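Local coordinates for protein cellulase (Bacteroides salanitronis, PDB 6WQY) that probably hydrolyses internal beta-1,4 linkages of cellulose and related plant polysaccharides, as a broad-specificity endoglucanase of glycoside hydrolase family 5, at residues Gly308-Ala316 / Thr352-Phe360. Residues are numbered along the deposited sequence; the frame is centred on the assembly and turned at random.
Sequences GEMGCVHRA and TGTQSWALF
V313 turns CG1 anti to its carbonyl carbon (chi1 -61°), and W357 has CG likewise anti to its own carbonyl carbon, which lays the indole face against that methyl. CG1 lies over one face of the indole in a CH-pi contact, 3.5 Å from the centroid of the five-membered ring and 14° off its normal. The far rim of the six-membered ring meets backbone instead: CZ3 of W357 is 3.6 Å from C of G311, with G311 CA in the ring plane at the edge, and C312 N lies obliquely 3.5 Å from W357 CZ3. The other V313 methyl, CG2, rests 3.8 Å from O of T354. Next to this packing, H314 N donates to S356 O over 3.0 Å, nearly straight at 174°. A water completes the link, giving its protons to H314 O and G353 O and accepting from S356 N. S356 OG accepts from A358 N in an ST turn, while H314 ND1 is hydrogen-bonded to E321. With a leucine in place of W357, the V313 methyl would probably lose its flat aromatic partner and the G311-C312 backbone the rim it rests against. The arrangement ties together two loops of the TIM-barrel catalytic domain, one leaving strand 305-310 and the other following strand 342-346, at the C-terminal ends of the seventh and eighth strands, the end that carries the active site in family 5 glycoside hydrolases.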
ATOM      1  N   GLY A 308       1.844   1.607   3.319  1.00  8.01           N
ATOM      2  CA  GLY A 308       1.406   0.655   2.320  1.00  7.97           C
ATOM      3  C   GLY A 308       2.504   0.157   1.405  1.00  7.57           C
ATOM      4  O   GLY A 308       2.339  -0.903   0.790  1.00  8.15           O
ATOM      5  N   GLU A 309       3.601   0.916   1.276  1.00  7.71           N
ATOM      6  CA  GLU A 309       4.775   0.485   0.534  1.00  7.69           C
ATOM      7  C   GLU A 309       6.017   1.065   1.205  1.00  7.42           C
ATOM      8  O   GLU A 309       6.036   2.250   1.564  1.00  8.08           O
ATOM      9  CB  GLU A 309       4.761   0.952  -0.923  1.00  7.96           C
ATOM     10  CG  GLU A 309       3.603   0.452  -1.740  1.00  8.04           C
ATOM     11  CD  GLU A 309       3.610   0.928  -3.189  1.00  7.90           C
ATOM     12  OE1 GLU A 309       4.674   1.394  -3.676  1.00  8.49           O
ATOM     13  OE2 GLU A 309       2.532   0.814  -3.845  1.00  8.28           O
ATOM     14  N   MET A 310       7.057   0.233   1.313  1.00  8.29           N
ATOM     15  CA  MET A 310       8.395   0.594   1.781  1.00  7.94           C
ATOM     16  C   MET A 310       9.317  -0.505   1.251  1.00  8.08           C
ATOM     17  O   MET A 310       8.845  -1.514   0.714  1.00  8.40           O
ATOM     18  CB  MET A 310       8.451   0.742   3.311  1.00  8.17           C
ATOM     19  CG  MET A 310       7.872  -0.414   4.098  1.00  9.80           C
ATOM     20  SD  MET A 310       8.891  -1.902   4.198  1.00 10.26           S
ATOM     21  CE  MET A 310      10.300  -1.322   5.157  1.00 11.88           C
ATOM     22  N   GLY A 311      10.632  -0.326   1.374  1.00  8.68           N
ATOM     23  CA  GLY A 311      11.544  -1.394   1.017  1.00  9.61           C
ATOM     24  C   GLY A 311      12.883  -0.868   0.541  1.00  9.22           C
ATOM     25  O   GLY A 311      13.168   0.327   0.603  1.00 10.05           O
ATOM     26  N   CYS A 312      13.712  -1.799   0.053  1.00  9.07           N
ATOM     27  CA  CYS A 312      15.056  -1.477  -0.405  1.00 10.01           C
ATOM     28  C   CYS A 312      15.532  -2.650  -1.245  1.00 10.43           C
ATOM     29  O   CYS A 312      15.372  -3.801  -0.828  1.00 10.26           O
ATOM     30  CB  CYS A 312      16.000  -1.279   0.794  1.00 10.90           C
ATOM     31  SG  CYS A 312      17.636  -0.692   0.383  1.00 12.08           S
ATOM     32  N   VAL A 313      16.138  -2.362  -2.404  1.00 10.58           N
ATOM     33  CA  VAL A 313      16.553  -3.421  -3.315  1.00 11.63           C
ATOM     34  C   VAL A 313      17.814  -4.130  -2.814  1.00 10.92           C
ATOM     35  O   VAL A 313      18.628  -3.599  -2.055  1.00 12.02           O
ATOM     36  CB  VAL A 313      16.737  -2.922  -4.761  1.00 12.15           C
ATOM     37  CG1 VAL A 313      15.429  -2.384  -5.309  1.00 12.67           C
ATOM     38  CG2 VAL A 313      17.861  -1.890  -4.862  1.00 13.23           C
ATOM     39  N   HIS A 314      17.971  -5.360  -3.281  1.00 11.57           N
ATOM     40  CA  HIS A 314      19.089  -6.243  -2.972  1.00 12.26           C
ATOM     41  C   HIS A 314      20.385  -5.760  -3.599  1.00 12.97           C
ATOM     42  O   HIS A 314      20.412  -5.230  -4.714  1.00 14.38           O
ATOM     43  CB  HIS A 314      18.738  -7.637  -3.505  1.00 14.08           C
ATOM     44  CG  HIS A 314      19.823  -8.662  -3.410  1.00 13.58           C
ATOM     45  ND1 HIS A 314      20.316  -9.140  -2.213  1.00 14.28           N
ATOM     46  CD2 HIS A 314      20.453  -9.364  -4.379  1.00 15.56           C
ATOM     47  CE1 HIS A 314      21.225 -10.070  -2.454  1.00 15.86           C
ATOM     48  NE2 HIS A 314      21.325 -10.227  -3.762  1.00 14.93           N
ATOM     49  N   ARG A 315      21.473  -5.976  -2.868  1.00 13.21           N
ATOM     50  CA  ARG A 315      22.827  -5.798  -3.375  1.00 15.18           C
ATOM     51  C   ARG A 315      23.556  -7.138  -3.328  1.00 16.09           C
ATOM     52  O   ARG A 315      23.532  -7.826  -2.304  1.00 17.38           O
ATOM     53  CB  ARG A 315      23.600  -4.762  -2.555  1.00 14.53           C
ATOM     54  CG  ARG A 315      23.412  -3.320  -3.035  1.00 15.14           C
ATOM     55  CD  ARG A 315      22.053  -2.713  -2.715  1.00 13.88           C
ATOM     56  NE  ARG A 315      22.092  -1.286  -3.018  1.00 14.22           N
ATOM     57  CZ  ARG A 315      21.114  -0.427  -2.757  1.00 13.00           C
ATOM     58  NH1 ARG A 315      19.969  -0.837  -2.217  1.00 13.55           N
ATOM     59  NH2 ARG A 315      21.277   0.854  -3.063  1.00 14.09           N
ATOM     60  N   ALA A 316      24.202  -7.505  -4.434  1.00 19.93           N
ATOM     61  CA  ALA A 316      24.940  -8.761  -4.474  1.00 19.43           C
ATOM     62  C   ALA A 316      26.233  -8.696  -3.670  1.00 24.53           C
ATOM     63  O   ALA A 316      26.722  -9.739  -3.224  1.00 25.92           O
ATOM     64  CB  ALA A 316      25.245  -9.140  -5.928  1.00 24.25           C
ATOM     65  N   THR A 352      17.483 -11.079 -10.309  1.00 24.35           N
ATOM     66  CA  THR A 352      18.787 -10.716 -10.842  1.00 25.00           C
ATOM     67  C   THR A 352      18.881  -9.206 -10.997  1.00 20.50           C
ATOM     68  O   THR A 352      17.889  -8.482 -10.890  1.00 21.82           O
ATOM     69  CB  THR A 352      19.032 -11.369 -12.210  1.00 23.73           C
ATOM     70  OG1 THR A 352      18.134 -10.804 -13.180  1.00 22.74           O
ATOM     71  CG2 THR A 352      18.826 -12.873 -12.133  1.00 27.23           C
ATOM     72  N   GLY A 353      20.091  -8.731 -11.242  1.00 22.91           N
ATOM     73  CA  GLY A 353      20.302  -7.329 -11.512  1.00 20.82           C
ATOM     74  C   GLY A 353      20.490  -6.518 -10.252  1.00 19.45           C
ATOM     75  O   GLY A 353      20.599  -7.039  -9.134  1.00 23.07           O
ATOM     76  N   THR A 354      20.526  -5.204 -10.448  1.00 19.99           N
ATOM     77  CA  THR A 354      20.884  -4.263  -9.398  1.00 19.46           C
ATOM     78  C   THR A 354      19.685  -3.536  -8.812  1.00 17.05           C
ATOM     79  O   THR A 354      19.868  -2.627  -7.993  1.00 18.29           O
ATOM     80  CB  THR A 354      21.901  -3.247  -9.929  1.00 20.33           C
ATOM     81  OG1 THR A 354      21.318  -2.501 -11.006  1.00 23.96           O
ATOM     82  CG2 THR A 354      23.164  -3.946 -10.415  1.00 21.90           C
ATOM     83  N   GLN A 355      18.466  -3.900  -9.210  1.00 17.68           N
ATOM     84  CA  GLN A 355      17.274  -3.223  -8.714  1.00 17.75           C
ATOM     85  C   GLN A 355      16.186  -4.230  -8.382  1.00 15.52           C
ATOM     86  O   GLN A 355      15.006  -4.014  -8.690  1.00 17.66           O
ATOM     87  CB  GLN A 355      16.763  -2.189  -9.718  1.00 18.97           C
ATOM     88  CG  GLN A 355      17.734  -1.055 -10.004  1.00 21.00           C
ATOM     89  CD  GLN A 355      17.096   0.051 -10.824  1.00 24.68           C
ATOM     90  OE1 GLN A 355      16.675   1.077 -10.286  1.00 27.54           O
ATOM     91  NE2 GLN A 355      17.015  -0.156 -12.133  1.00 23.67           N
ATOM     92  N   SER A 356      16.557  -5.351  -7.768  1.00 16.38           N
ATOM     93  CA  SER A 356      15.605  -6.413  -7.478  1.00 16.75           C
ATOM     94  C   SER A 356      15.024  -6.252  -6.078  1.00 12.82           C
ATOM     95  O   SER A 356      15.761  -6.248  -5.080  1.00 12.57           O
ATOM     96  CB  SER A 356      16.232  -7.796  -7.602  1.00 19.64           C
ATOM     97  OG  SER A 356      15.272  -8.776  -7.229  1.00 18.04           O
ATOM     98  N   TRP A 357      13.698  -6.151  -6.016  1.00 11.04           N
ATOM     99  CA  TRP A 357      12.953  -6.121  -4.773  1.00 10.56           C
ATOM    100  C   TRP A 357      12.514  -7.507  -4.326  1.00 10.67           C
ATOM    101  O   TRP A 357      11.949  -7.650  -3.244  1.00 11.46           O
ATOM    102  CB  TRP A 357      11.668  -5.295  -4.951  1.00 11.38           C
ATOM    103  CG  TRP A 357      11.833  -3.905  -5.458  1.00 10.64           C
ATOM    104  CD1 TRP A 357      11.889  -3.507  -6.760  1.00 13.10           C
ATOM    105  CD2 TRP A 357      11.925  -2.705  -4.673  1.00 10.39           C
ATOM    106  NE1 TRP A 357      12.024  -2.145  -6.834  1.00 12.84           N
ATOM    107  CE2 TRP A 357      12.041  -1.625  -5.571  1.00 11.59           C
ATOM    108  CE3 TRP A 357      11.915  -2.439  -3.306  1.00 12.14           C
ATOM    109  CZ2 TRP A 357      12.157  -0.310  -5.152  1.00 12.54           C
ATOM    110  CZ3 TRP A 357      12.016  -1.120  -2.893  1.00 12.65           C
ATOM    111  CH2 TRP A 357      12.147  -0.077  -3.812  1.00 12.91           C
ATOM    112  N   ALA A 358      12.736  -8.538  -5.141  1.00 10.60           N
ATOM    113  CA  ALA A 358      12.077  -9.817  -4.913  1.00 11.32           C
ATOM    114  C   ALA A 358      12.627 -10.539  -3.689  1.00  9.96           C
ATOM    115  O   ALA A 358      13.848 -10.698  -3.539  1.00 11.76           O
ATOM    116  CB  ALA A 358      12.279 -10.713  -6.139  1.00 13.19           C
ATOM    117  N   LEU A 359      11.725 -11.032  -2.860  1.00 10.35           N
ATOM    118  CA  LEU A 359      12.031 -11.973  -1.788  1.00 10.53           C
ATOM    119  C   LEU A 359      11.528 -13.372  -2.096  1.00 10.12           C
ATOM    120  O   LEU A 359      12.149 -14.350  -1.656  1.00 10.46           O
ATOM    121  CB  LEU A 359      11.418 -11.506  -0.466  1.00 11.09           C
ATOM    122  CG  LEU A 359      11.823 -10.109  -0.003  1.00 11.87           C
ATOM    123  CD1 LEU A 359      11.096  -9.754   1.301  1.00 13.18           C
ATOM    124  CD2 LEU A 359      13.319  -9.965   0.168  1.00 14.59           C
ATOM    125  N   PHE A 360      10.425 -13.485  -2.843  1.00 10.68           N
ATOM    126  CA  PHE A 360       9.852 -14.765  -3.214  1.00 10.69           C
ATOM    127  C   PHE A 360       9.587 -14.796  -4.713  1.00  9.92           C
ATOM    128  O   PHE A 360       9.232 -13.770  -5.316  1.00 10.97           O
ATOM    129  CB  PHE A 360       8.474 -14.991  -2.557  1.00 11.18           C
ATOM    130  CG  PHE A 360       8.493 -14.976  -1.061  1.00 10.72           C
ATOM    131  CD1 PHE A 360       8.378 -13.783  -0.374  1.00 11.46           C
ATOM    132  CD2 PHE A 360       8.611 -16.144  -0.344  1.00 11.92           C
ATOM    133  CE1 PHE A 360       8.399 -13.755   1.007  1.00 12.14           C
ATOM    134  CE2 PHE A 360       8.626 -16.127   1.040  1.00 11.99           C
ATOM    135  CZ  PHE A 360       8.515 -14.926   1.712  1.00 12.15           C
TER
HETATM  136  O   HOH W   1      19.099  -6.213  -6.934  1.00 16.05           O